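Local coordinates for hypothetical protein yxiM (Bacillus subtilis, PDB 2O14) that is an uncharacterised member of the GDSL lipolytic enzyme family and probably hydrolyses ester bonds, its natural substrate being unknown, at residues S275-E287 against T331-P343. Numbering follows the deposited sequence.
Sequences STPQGRATDFTSE and TLGLYMDGDTLHP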
ATOM      1  N   SER A 275       4.143   3.388 -15.243  1.00 22.55           N
ATOM      2  CA  SER A 275       5.367   4.144 -15.017  1.00 21.16           C
ATOM      3  C   SER A 275       6.607   3.293 -15.247  1.00 21.36           C
ATOM      4  O   SER A 275       6.680   2.153 -14.794  1.00 21.08           O
ATOM      5  CB  SER A 275       5.390   4.689 -13.587  1.00 23.89           C
ATOM      6  OG  SER A 275       6.620   5.340 -13.303  1.00 23.35           O
ATOM      7  N   THR A 276       7.580   3.844 -15.965  1.00 23.35           N
ATOM      8  CA  THR A 276       8.827   3.130 -16.209  1.00 24.15           C
ATOM      9  C   THR A 276       9.679   3.382 -14.970  1.00 24.49           C
ATOM     10  O   THR A 276       9.958   4.529 -14.623  1.00 26.03           O
ATOM     11  CB  THR A 276       9.552   3.665 -17.465  1.00 26.09           C
ATOM     12  OG1 THR A 276       9.747   5.080 -17.342  1.00 25.60           O
ATOM     13  CG2 THR A 276       8.725   3.372 -18.718  1.00 26.87           C
ATOM     14  N   PRO A 277      10.082   2.315 -14.265  1.00 26.43           N
ATOM     15  CA  PRO A 277      10.895   2.531 -13.064  1.00 26.06           C
ATOM     16  C   PRO A 277      12.247   3.195 -13.314  1.00 26.35           C
ATOM     17  O   PRO A 277      12.934   2.892 -14.295  1.00 27.60           O
ATOM     18  CB  PRO A 277      11.015   1.127 -12.462  1.00 26.48           C
ATOM     19  CG  PRO A 277      10.850   0.216 -13.639  1.00 29.28           C
ATOM     20  CD  PRO A 277       9.776   0.886 -14.457  1.00 27.47           C
ATOM     21  N   GLN A 278      12.617   4.119 -12.433  1.00 21.59           N
ATOM     22  CA  GLN A 278      13.896   4.806 -12.560  1.00 22.01           C
ATOM     23  C   GLN A 278      15.028   3.799 -12.404  1.00 21.92           C
ATOM     24  O   GLN A 278      14.808   2.681 -11.925  1.00 19.60           O
ATOM     25  CB  GLN A 278      14.023   5.911 -11.516  1.00 28.16           C
ATOM     26  CG  GLN A 278      13.030   5.838 -10.380  1.00 35.82           C
ATOM     27  CD  GLN A 278      13.196   4.605  -9.533  1.00 36.70           C
ATOM     28  OE1 GLN A 278      14.300   4.290  -9.093  1.00 42.48           O
ATOM     29  NE2 GLN A 278      12.100   3.902  -9.288  1.00 32.89           N
ATOM     30  N   GLY A 279      16.232   4.192 -12.816  1.00 20.26           N
ATOM     31  CA  GLY A 279      17.373   3.296 -12.731  1.00 21.68           C
ATOM     32  C   GLY A 279      18.158   3.377 -11.437  1.00 23.98           C
ATOM     33  O   GLY A 279      17.635   3.799 -10.403  1.00 23.97           O
ATOM     34  N   ARG A 280      19.418   2.961 -11.493  1.00 28.85           N
ATOM     35  CA  ARG A 280      20.287   2.990 -10.323  1.00 30.65           C
ATOM     36  C   ARG A 280      20.974   4.348 -10.187  1.00 32.14           C
ATOM     37  O   ARG A 280      21.178   5.055 -11.177  1.00 30.82           O
ATOM     38  CB  ARG A 280      21.341   1.884 -10.416  1.00 32.86           C
ATOM     39  CG  ARG A 280      20.788   0.470 -10.262  1.00 35.51           C
ATOM     40  CD  ARG A 280      21.885  -0.565 -10.475  1.00 36.21           C
ATOM     41  NE  ARG A 280      21.408  -1.939 -10.321  1.00 38.09           N
ATOM     42  CZ  ARG A 280      21.055  -2.487  -9.162  1.00 39.30           C
ATOM     43  NH1 ARG A 280      21.122  -1.781  -8.040  1.00 38.60           N
ATOM     44  NH2 ARG A 280      20.639  -3.747  -9.122  1.00 38.40           N
ATOM     45  N   ALA A 281      21.333   4.702  -8.956  1.00 28.00           N
ATOM     46  CA  ALA A 281      21.988   5.975  -8.675  1.00 28.37           C
ATOM     47  C   ALA A 281      23.324   6.145  -9.398  1.00 28.71           C
ATOM     48  O   ALA A 281      23.804   7.263  -9.567  1.00 27.48           O
ATOM     49  CB  ALA A 281      22.199   6.121  -7.172  1.00 33.77           C
ATOM     50  N   THR A 282      23.916   5.036  -9.825  1.00 33.32           N
ATOM     51  CA  THR A 282      25.210   5.067 -10.495  1.00 33.71           C
ATOM     52  C   THR A 282      25.182   4.870 -12.012  1.00 33.32           C
ATOM     53  O   THR A 282      26.222   4.617 -12.624  1.00 33.66           O
ATOM     54  CB  THR A 282      26.148   4.009  -9.879  1.00 34.59           C
ATOM     55  OG1 THR A 282      25.488   2.738  -9.872  1.00 36.21           O
ATOM     56  CG2 THR A 282      26.507   4.384  -8.450  1.00 33.84           C
ATOM     57  N   ASP A 283      24.005   4.988 -12.621  1.00 28.17           N
ATOM     58  CA  ASP A 283      23.893   4.829 -14.069  1.00 27.74           C
ATOM     59  C   ASP A 283      24.324   6.103 -14.813  1.00 27.86           C
ATOM     60  O   ASP A 283      23.607   6.611 -15.680  1.00 25.23           O
ATOM     61  CB  ASP A 283      22.458   4.461 -14.461  1.00 33.21           C
ATOM     62  CG  ASP A 283      22.043   3.086 -13.957  1.00 34.95           C
ATOM     63  OD1 ASP A 283      22.922   2.304 -13.528  1.00 33.38           O
ATOM     64  OD2 ASP A 283      20.830   2.786 -14.002  1.00 35.11           O
ATOM     65  N   PHE A 284      25.500   6.609 -14.455  1.00 30.89           N
ATOM     66  CA  PHE A 284      26.074   7.804 -15.069  1.00 32.10           C
ATOM     67  C   PHE A 284      27.194   7.398 -16.013  1.00 33.70           C
ATOM     68  O   PHE A 284      27.987   6.512 -15.690  1.00 34.98           O
ATOM     69  CB  PHE A 284      26.664   8.723 -14.000  1.00 28.12           C
ATOM     70  CG  PHE A 284      25.662   9.617 -13.340  1.00 27.81           C
ATOM     71  CD1 PHE A 284      25.242  10.787 -13.964  1.00 24.82           C
ATOM     72  CD2 PHE A 284      25.147   9.300 -12.083  1.00 27.07           C
ATOM     73  CE1 PHE A 284      24.326  11.634 -13.347  1.00 25.90           C
ATOM     74  CE2 PHE A 284      24.225  10.143 -11.455  1.00 25.55           C
ATOM     75  CZ  PHE A 284      23.816  11.311 -12.090  1.00 26.61           C
ATOM     76  N   THR A 285      27.268   8.053 -17.170  1.00 32.85           N
ATOM     77  CA  THR A 285      28.320   7.764 -18.141  1.00 33.43           C
ATOM     78  C   THR A 285      29.542   8.613 -17.793  1.00 34.04           C
ATOM     79  O   THR A 285      29.539   9.348 -16.800  1.00 31.81           O
ATOM     80  CB  THR A 285      27.898   8.128 -19.582  1.00 33.88           C
ATOM     81  OG1 THR A 285      27.815   9.555 -19.706  1.00 31.79           O
ATOM     82  CG2 THR A 285      26.545   7.508 -19.925  1.00 32.46           C
ATOM     83  N   SER A 286      30.577   8.513 -18.621  1.00 37.88           N
ATOM     84  CA  SER A 286      31.811   9.270 -18.429  1.00 39.84           C
ATOM     85  C   SER A 286      31.509  10.759 -18.542  1.00 39.23           C
ATOM     86  O   SER A 286      32.085  11.584 -17.829  1.00 39.04           O
ATOM     87  CB  SER A 286      32.831   8.886 -19.502  1.00 61.21           C
ATOM     88  OG  SER A 286      32.904   7.480 -19.651  1.00 65.86           O
ATOM     89  N   GLU A 287      30.596  11.087 -19.450  1.00 35.79           N
ATOM     90  CA  GLU A 287      30.201  12.469 -19.688  1.00 35.27           C
ATOM     91  C   GLU A 287      29.246  13.007 -18.625  1.00 32.84           C
ATOM     92  O   GLU A 287      28.698  14.097 -18.777  1.00 32.08           O
ATOM     93  CB  GLU A 287      29.559  12.591 -21.073  1.00 56.01           C
ATOM     94  CG  GLU A 287      30.554  12.688 -22.232  1.00 61.94           C
ATOM     95  CD  GLU A 287      31.628  11.612 -22.199  1.00 64.73           C
ATOM     96  OE1 GLU A 287      32.564  11.716 -21.376  1.00 65.71           O
ATOM     97  OE2 GLU A 287      31.533  10.656 -22.997  1.00 68.09           O
ATOM     98  N   THR A 331      22.917  13.061  -6.661  1.00 30.72           N
ATOM     99  CA  THR A 331      21.990  11.980  -6.985  1.00 29.88           C
ATOM    100  C   THR A 331      22.163  10.853  -5.974  1.00 30.33           C
ATOM    101  O   THR A 331      21.192  10.269  -5.495  1.00 28.94           O
ATOM    102  CB  THR A 331      22.250  11.418  -8.400  1.00 29.31           C
ATOM    103  OG1 THR A 331      21.903  12.406  -9.378  1.00 28.60           O
ATOM    104  CG2 THR A 331      21.423  10.161  -8.641  1.00 28.32           C
ATOM    105  N   LEU A 332      23.417  10.562  -5.654  1.00 36.77           N
ATOM    106  CA  LEU A 332      23.755   9.520  -4.701  1.00 37.19           C
ATOM    107  C   LEU A 332      23.091   9.809  -3.358  1.00 37.44           C
ATOM    108  O   LEU A 332      22.793   8.892  -2.590  1.00 39.45           O
ATOM    109  CB  LEU A 332      25.269   9.462  -4.528  1.00 38.41           C
ATOM    110  CG  LEU A 332      25.829   8.204  -3.876  1.00 41.08           C
ATOM    111  CD1 LEU A 332      25.601   7.008  -4.800  1.00 39.76           C
ATOM    112  CD2 LEU A 332      27.312   8.402  -3.605  1.00 42.04           C
ATOM    113  N   GLY A 333      22.860  11.087  -3.082  1.00 35.04           N
ATOM    114  CA  GLY A 333      22.228  11.470  -1.832  1.00 35.13           C
ATOM    115  C   GLY A 333      20.725  11.261  -1.841  1.00 34.48           C
ATOM    116  O   GLY A 333      20.047  11.520  -0.845  1.00 34.77           O
ATOM    117  N   LEU A 334      20.197  10.800  -2.971  1.00 30.19           N
ATOM    118  CA  LEU A 334      18.765  10.557  -3.100  1.00 29.35           C
ATOM    119  C   LEU A 334      18.457   9.068  -2.965  1.00 29.44           C
ATOM    120  O   LEU A 334      17.306   8.651  -3.066  1.00 29.19           O
ATOM    121  CB  LEU A 334      18.255  11.077  -4.448  1.00 29.65           C
ATOM    122  CG  LEU A 334      18.399  12.582  -4.697  1.00 30.43           C
ATOM    123  CD1 LEU A 334      17.885  12.922  -6.089  1.00 30.25           C
ATOM    124  CD2 LEU A 334      17.628  13.356  -3.639  1.00 28.35           C
ATOM    125  N   TYR A 335      19.498   8.270  -2.745  1.00 33.68           N
ATOM    126  CA  TYR A 335      19.342   6.828  -2.567  1.00 33.84           C
ATOM    127  C   TYR A 335      19.897   6.429  -1.211  1.00 34.85           C
ATOM    128  O   TYR A 335      20.724   7.143  -0.638  1.00 35.15           O
ATOM    129  CB  TYR A 335      20.095   6.056  -3.650  1.00 27.10           C
ATOM    130  CG  TYR A 335      19.444   6.080  -5.011  1.00 25.23           C
ATOM    131  CD1 TYR A 335      19.392   7.249  -5.763  1.00 24.98           C
ATOM    132  CD2 TYR A 335      18.896   4.923  -5.556  1.00 25.56           C
ATOM    133  CE1 TYR A 335      18.811   7.263  -7.032  1.00 25.10           C
ATOM    134  CE2 TYR A 335      18.311   4.925  -6.820  1.00 25.68           C
ATOM    135  CZ  TYR A 335      18.273   6.099  -7.553  1.00 26.23           C
ATOM    136  OH  TYR A 335      17.700   6.104  -8.803  1.00 27.45           O
HETATM  137  N   MSE A 336      19.439   5.293  -0.695  1.00 30.15           N
HETATM  138  CA  MSE A 336      19.914   4.797   0.594  1.00 31.83           C
HETATM  139  C   MSE A 336      21.429   4.621   0.533  1.00 32.23           C
HETATM  140  O   MSE A 336      21.971   4.234  -0.501  1.00 30.48           O
HETATM  141  CB  MSE A 336      19.248   3.456   0.925  1.00 40.46           C
HETATM  142  CG  MSE A 336      17.757   3.556   1.222  1.00 42.76           C
HETATM  143 SE   MSE A 336      17.384   4.588   2.821  1.00 52.03          SE
HETATM  144  CE  MSE A 336      17.532   3.167   4.137  1.00 47.05           C
ATOM    145  N   ASP A 337      22.108   4.904   1.640  1.00 36.30           N
ATOM    146  CA  ASP A 337      23.563   4.780   1.685  1.00 37.64           C
ATOM    147  C   ASP A 337      24.053   3.395   1.269  1.00 36.14           C
ATOM    148  O   ASP A 337      23.557   2.376   1.751  1.00 35.93           O
ATOM    149  CB  ASP A 337      24.081   5.093   3.087  1.00 68.18           C
ATOM    150  CG  ASP A 337      25.593   4.972   3.182  1.00 72.82           C
ATOM    151  OD1 ASP A 337      26.295   5.741   2.488  1.00 74.36           O
ATOM    152  OD2 ASP A 337      26.078   4.105   3.940  1.00 74.58           O
ATOM    153  N   GLY A 338      25.036   3.364   0.376  1.00 32.05           N
ATOM    154  CA  GLY A 338      25.578   2.099  -0.087  1.00 30.81           C
ATOM    155  C   GLY A 338      24.540   1.250  -0.795  1.00 30.51           C
ATOM    156  O   GLY A 338      24.728   0.051  -0.982  1.00 30.06           O
ATOM    157  N   ASP A 339      23.440   1.880  -1.194  1.00 39.49           N
ATOM    158  CA  ASP A 339      22.358   1.186  -1.885  1.00 40.30           C
ATOM    159  C   ASP A 339      22.024   1.983  -3.144  1.00 40.64           C
ATOM    160  O   ASP A 339      21.406   3.048  -3.067  1.00 41.74           O
ATOM    161  CB  ASP A 339      21.128   1.113  -0.976  1.00 35.86           C
ATOM    162  CG  ASP A 339      20.086   0.136  -1.476  1.00 36.93           C
ATOM    163  OD1 ASP A 339      19.980  -0.044  -2.708  1.00 36.98           O
ATOM    164  OD2 ASP A 339      19.363  -0.440  -0.635  1.00 34.66           O
ATOM    165  N   THR A 340      22.424   1.469  -4.302  1.00 31.72           N
ATOM    166  CA  THR A 340      22.173   2.174  -5.555  1.00 32.12           C
ATOM    167  C   THR A 340      20.817   1.878  -6.184  1.00 31.29           C
ATOM    168  O   THR A 340      20.518   2.371  -7.272  1.00 31.99           O
ATOM    169  CB  THR A 340      23.254   1.846  -6.599  1.00 39.45           C
ATOM    170  OG1 THR A 340      23.161   0.462  -6.966  1.00 41.61           O
ATOM    171  CG2 THR A 340      24.640   2.128  -6.035  1.00 39.90           C
ATOM    172  N   LEU A 341      19.993   1.082  -5.512  1.00 30.60           N
ATOM    173  CA  LEU A 341      18.687   0.741  -6.066  1.00 29.07           C
ATOM    174  C   LEU A 341      17.506   1.380  -5.351  1.00 27.69           C
ATOM    175  O   LEU A 341      16.551   1.811  -5.993  1.00 27.49           O
ATOM    176  CB  LEU A 341      18.502  -0.779  -6.077  1.00 31.84           C
ATOM    177  CG  LEU A 341      17.185  -1.290  -6.679  1.00 31.80           C
ATOM    178  CD1 LEU A 341      17.123  -0.936  -8.159  1.00 29.74           C
ATOM    179  CD2 LEU A 341      17.089  -2.804  -6.495  1.00 30.62           C
ATOM    180  N   HIS A 342      17.573   1.449  -4.027  1.00 32.29           N
ATOM    181  CA  HIS A 342      16.479   2.005  -3.233  1.00 33.46           C
ATOM    182  C   HIS A 342      16.586   3.483  -2.884  1.00 32.81           C
ATOM    183  O   HIS A 342      17.528   3.912  -2.214  1.00 33.13           O
ATOM    184  CB  HIS A 342      16.318   1.198  -1.941  1.00 28.30           C
ATOM    185  CG  HIS A 342      16.138  -0.268  -2.173  1.00 27.29           C
ATOM    186  ND1 HIS A 342      17.062  -1.205  -1.761  1.00 27.16           N
ATOM    187  CD2 HIS A 342      15.160  -0.956  -2.805  1.00 27.28           C
ATOM    188  CE1 HIS A 342      16.659  -2.407  -2.131  1.00 27.79           C
ATOM    189  NE2 HIS A 342      15.508  -2.285  -2.767  1.00 27.44           N
ATOM    190  N   PRO A 343      15.609   4.286  -3.333  1.00 34.64           N
ATOM    191  CA  PRO A 343      15.620   5.721  -3.042  1.00 33.86           C
ATOM    192  C   PRO A 343      15.384   5.929  -1.551  1.00 34.76           C
ATOM    193  O   PRO A 343      14.790   5.071  -0.890  1.00 33.44           O
ATOM    194  CB  PRO A 343      14.443   6.253  -3.861  1.00 23.81           C
ATOM    195  CG  PRO A 343      14.309   5.262  -4.975  1.00 24.60           C
ATOM    196  CD  PRO A 343      14.525   3.951  -4.272  1.00 23.36           C
TER
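In this SGNH-type hydrolase domain, the loop carrying the probable active-site residues Asp339 and His342 packs through Thr340 and Tyr335 against Gly279 and the type I turn Arg280-Asp283. Ala281 N donates to Thr340 O (3.0 Å), its N-H meeting a lone pair within the carbonyl plane, while Arg280 CA-H brushes the same oxygen. Arg280 stretches out straight past Thr340, and NH1 reaches OG1 of Thr340 at 3.2 Å in a bent bond (136°), tilted from the guanidinium plane; Leu341 CD1 lies over one guanidinium face. Ala281 CB sits over the Tyr335 ring, 3.5 Å from its centroid, a CH-pi contact. Tyr335 CG lies anti to the carbonyl carbon (chi1 -74°), which turns the ring under Ala281 CB, and the hydroxyl donates to Gly279 O (2.8 Å) from above the carbonyl plane. A leucine in place of Tyr335 would probably leave Gly279 O without this donor and Ala281 without its aromatic face. Nearby, His342 ND1 donates a hydrogen bond to Asp339 OD2 (2.7 Å), and OD1 accepts from Leu341 N and His342 N. The turn follows strand 271-275 of the parallel sheet; its partner loop links helix 328-332 to helix 345-361, whose Leu351 touches Gln278 and Pro343.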